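PDB 5X20: 2-dehydropantoate 2-reductase from Enterococcus faecium DO, which probably catalyses the NADPH-dependent reduction of 2-dehydropantoate (ketopantoate) to (R)-pantoate, a step on the way to pantothenate. Local coordinates for residues A[12-17]-A[127-132]. Residues are numbered along the deposited sequence; the frame is centred on the assembly and turned at random.
Sequences GSRFGL and TMWTAG. With NAD (nicotinamide-adenine-dinucleotide), chain G; AOT (2-oxidanylidene-2-phenylazanyl-ethanoic acid), chain H.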
loop_
_atom_site.group_PDB
_atom_site.type_symbol
_atom_site.label_atom_id
_atom_site.label_comp_id
_atom_site.label_asym_id
_atom_site.label_seq_id
_atom_site.Cartn_x
_atom_site.Cartn_y
_atom_site.Cartn_z
ATOM N N GLY A 12 -14.934 3.810 24.467
ATOM C CA GLY A 12 -15.084 4.215 25.830
ATOM C C GLY A 12 -16.474 4.754 26.076
ATOM O O GLY A 12 -17.017 4.562 27.156
ATOM N N SER A 13 -16.987 5.513 25.123
ATOM C CA SER A 13 -18.339 6.067 25.228
ATOM C C SER A 13 -19.363 4.935 25.222
ATOM O O SER A 13 -20.233 4.900 26.066
ATOM C CB SER A 13 -18.614 7.027 24.081
ATOM O OG SER A 13 -17.886 8.240 24.244
ATOM N N ARG A 14 -19.210 3.941 24.330
ATOM C CA ARG A 14 -20.058 2.761 24.401
ATOM C C ARG A 14 -20.089 2.097 25.760
ATOM O O ARG A 14 -21.172 1.873 26.341
ATOM C CB ARG A 14 -19.666 1.679 23.392
ATOM C CG ARG A 14 -20.541 0.434 23.541
ATOM C CD ARG A 14 -20.133 -0.733 22.658
ATOM N NE ARG A 14 -20.540 -0.629 21.262
ATOM C CZ ARG A 14 -21.791 -0.795 20.807
ATOM N NH1 ARG A 14 -22.768 -1.092 21.634
ATOM N NH2 ARG A 14 -22.053 -0.727 19.501
ATOM N N PHE A 15 -18.915 1.716 26.257
ATOM C CA PHE A 15 -18.853 1.002 27.532
ATOM C C PHE A 15 -19.434 1.854 28.692
ATOM O O PHE A 15 -20.193 1.346 29.519
ATOM C CB PHE A 15 -17.421 0.577 27.834
ATOM C CG PHE A 15 -17.037 -0.741 27.179
ATOM C CD1 PHE A 15 -17.075 -0.883 25.792
ATOM C CD2 PHE A 15 -16.610 -1.806 27.945
ATOM C CE1 PHE A 15 -16.695 -2.084 25.191
ATOM C CE2 PHE A 15 -16.261 -3.005 27.371
ATOM C CZ PHE A 15 -16.330 -3.166 25.985
ATOM N N GLY A 16 -19.105 3.143 28.728
ATOM C CA GLY A 16 -19.607 4.050 29.730
ATOM C C GLY A 16 -21.128 4.156 29.714
ATOM O O GLY A 16 -21.771 4.099 30.752
ATOM N N LEU A 17 -21.668 4.324 28.519
ATOM C CA LEU A 17 -23.095 4.416 28.333
ATOM C C LEU A 17 -23.776 3.144 28.848
ATOM O O LEU A 17 -24.690 3.213 29.670
ATOM C CB LEU A 17 -23.388 4.536 26.839
ATOM C CG LEU A 17 -23.974 5.826 26.269
ATOM C CD1 LEU A 17 -24.818 5.487 25.050
ATOM C CD2 LEU A 17 -24.804 6.564 27.308
ATOM N N THR A 127 -11.951 -6.968 22.492
ATOM C CA THR A 127 -13.354 -6.880 22.333
ATOM C C THR A 127 -13.717 -6.940 20.860
ATOM O O THR A 127 -12.950 -6.525 20.003
ATOM C CB THR A 127 -13.887 -5.587 22.976
ATOM O OG1 THR A 127 -15.306 -5.555 22.871
ATOM C CG2 THR A 127 -13.306 -4.338 22.312
ATOM N N MET A 128 -14.918 -7.417 20.597
ATOM C CA MET A 128 -15.500 -7.452 19.257
ATOM C C MET A 128 -16.642 -6.460 19.132
ATOM O O MET A 128 -17.270 -6.406 18.135
ATOM C CB MET A 128 -16.039 -8.844 18.974
ATOM C CG MET A 128 -15.028 -9.990 19.013
ATOM S SD MET A 128 -13.780 -9.867 17.733
ATOM C CE MET A 128 -14.637 -10.742 16.399
ATOM N N TRP A 129 -16.885 -5.648 20.154
ATOM C CA TRP A 129 -17.799 -4.529 19.996
ATOM C C TRP A 129 -17.196 -3.522 18.999
ATOM O O TRP A 129 -15.972 -3.519 18.769
ATOM C CB TRP A 129 -17.999 -3.818 21.303
ATOM C CG TRP A 129 -18.901 -4.581 22.200
ATOM C CD1 TRP A 129 -18.551 -5.317 23.319
ATOM C CD2 TRP A 129 -20.348 -4.722 22.074
ATOM N NE1 TRP A 129 -19.661 -5.885 23.887
ATOM C CE2 TRP A 129 -20.775 -5.564 23.186
ATOM C CE3 TRP A 129 -21.302 -4.244 21.188
ATOM C CZ2 TRP A 129 -22.100 -5.903 23.380
ATOM C CZ3 TRP A 129 -22.630 -4.591 21.391
ATOM C CH2 TRP A 129 -23.022 -5.401 22.461
ATOM N N THR A 130 -18.029 -2.661 18.407
ATOM C CA THR A 130 -17.620 -1.599 17.519
ATOM C C THR A 130 -18.274 -0.278 17.908
ATOM O O THR A 130 -19.237 -0.260 18.680
ATOM C CB THR A 130 -18.033 -1.895 16.062
ATOM O OG1 THR A 130 -19.439 -1.965 16.004
ATOM C CG2 THR A 130 -17.472 -3.214 15.567
ATOM N N ALA A 131 -17.704 0.826 17.451
ATOM C CA ALA A 131 -18.266 2.106 17.766
ATOM C C ALA A 131 -17.687 3.163 16.855
ATOM O O ALA A 131 -16.604 3.000 16.340
ATOM C CB ALA A 131 -17.974 2.461 19.226
ATOM N N GLY A 132 -18.393 4.262 16.679
ATOM C CA GLY A 132 -17.908 5.381 15.903
ATOM C C GLY A 132 -18.059 6.678 16.644
ATOM O O GLY A 132 -19.076 6.947 17.290
HETATM P PA NAD G . -11.204 6.933 19.413
HETATM O O1A NAD G . -10.169 7.478 18.478
HETATM O O2A NAD G . -12.691 7.160 19.150
HETATM O O5B NAD G . -10.928 7.556 20.854
HETATM C C5B NAD G . -9.645 7.506 21.437
HETATM C C4B NAD G . -9.320 8.796 22.172
HETATM O O4B NAD G . -8.993 9.736 21.177
HETATM C C3B NAD G . -10.476 9.400 22.965
HETATM O O3B NAD G . -9.952 10.027 24.098
HETATM C C2B NAD G . -11.028 10.426 22.035
HETATM O O2B NAD G . -11.759 11.492 22.625
HETATM C C1B NAD G . -9.732 10.892 21.416
HETATM N N9A NAD G . -10.031 11.532 20.143
HETATM C C8A NAD G . -10.802 11.049 19.179
HETATM N N7A NAD G . -10.880 11.925 18.173
HETATM C C5A NAD G . -10.161 12.991 18.516
HETATM C C6A NAD G . -9.843 14.282 17.900
HETATM N N6A NAD G . -10.312 14.617 16.672
HETATM N N1A NAD G . -9.081 15.100 18.626
HETATM C C2A NAD G . -8.586 14.784 19.831
HETATM N N3A NAD G . -8.842 13.644 20.486
HETATM C C4A NAD G . -9.614 12.728 19.851
HETATM O O3 NAD G . -10.808 5.394 19.498
HETATM P PN NAD G . -11.767 4.129 19.735
HETATM O O1N NAD G . -12.352 3.815 18.352
HETATM O O2N NAD G . -12.678 4.232 20.926
HETATM O O5D NAD G . -10.651 3.003 19.947
HETATM C C5D NAD G . -10.153 2.743 21.253
HETATM C C4D NAD G . -9.478 1.369 21.328
HETATM O O4D NAD G . -10.467 0.356 21.051
HETATM C C3D NAD G . -8.442 1.290 20.223
HETATM O O3D NAD G . -7.288 0.578 20.625
HETATM C C2D NAD G . -9.173 0.575 19.091
HETATM O O2D NAD G . -8.303 -0.101 18.175
HETATM C C1D NAD G . -10.059 -0.367 19.885
HETATM N N1N NAD G . -11.234 -0.880 19.196
HETATM C C2N NAD G . -12.031 -0.014 18.528
HETATM C C3N NAD G . -13.152 -0.505 17.838
HETATM C C7N NAD G . -14.132 0.397 17.119
HETATM O O7N NAD G . -15.089 -0.113 16.551
HETATM N N7N NAD G . -14.073 1.728 17.222
HETATM C C4N NAD G . -13.433 -1.883 17.928
HETATM C C5N NAD G . -12.598 -2.740 18.699
HETATM C C6N NAD G . -11.519 -2.229 19.355
HETATM C C1 AOT H . -13.274 -5.164 14.408
HETATM N N1 AOT H . -12.648 -4.031 14.204
HETATM O O1 AOT H . -11.289 -4.154 15.947
HETATM C C2 AOT H . -13.003 -6.220 13.569
HETATM O O2 AOT H . -11.619 -1.894 13.486
HETATM O O3 AOT H . -10.286 -1.724 15.038
HETATM C C8 AOT H . -11.185 -2.328 14.498
HETATM C C7 AOT H . -11.718 -3.589 14.988
HETATM C C4 AOT H . -13.666 -7.411 13.749
HETATM C C6 AOT H . -14.606 -7.567 14.745
HETATM C C5 AOT H . -14.852 -6.516 15.574
HETATM C C3 AOT H . -14.202 -5.318 15.415
#
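One face of the Arg14 guanidinium lies against Trp129, whose CE3 sits 3.5 Å from Arg14 CZ, the two planes 29° apart. At the edge, in the guanidinium plane, comes the backbone oxygen of Thr130. Arg14 NE (2.9 Å) and NH2 (3.0 Å) hydrogen-bond to Thr130 O, one from above the carbonyl plane and one from below. Arg14 CG stands anti to the amide nitrogen (chi1 178°), and the chain extends before bending at chi3, which brings the guanidinium against CE3 and CZ3 of Trp129. The Phe15 ring has Thr127 OG1 near its plane at one edge, while its CZ approaches Trp129 CD1 obliquely at 4.1 Å. Helix 10-21, which carries Arg14 and Phe15, follows the glycine-rich turn of the Rossmann fold, and loop 128-131 leaves strand 122-127 to pass beside the dinucleotide. Thr127 OG1 closes an ST turn by accepting from Trp129 N at 3.1 Å and is also hydrogen-bonded to Ser146 O; Trp129 NE1 hydrogen-bonds to Leu172 O. With Thr130 O held by the Arg14 side chain, the next residue presents its backbone to the cofactor: Ala131 N donates to NAD O7N (2.9 Å), and Ala131 O accepts from NAD N7N (3.0 Å), fixing the nicotinamide carboxamide.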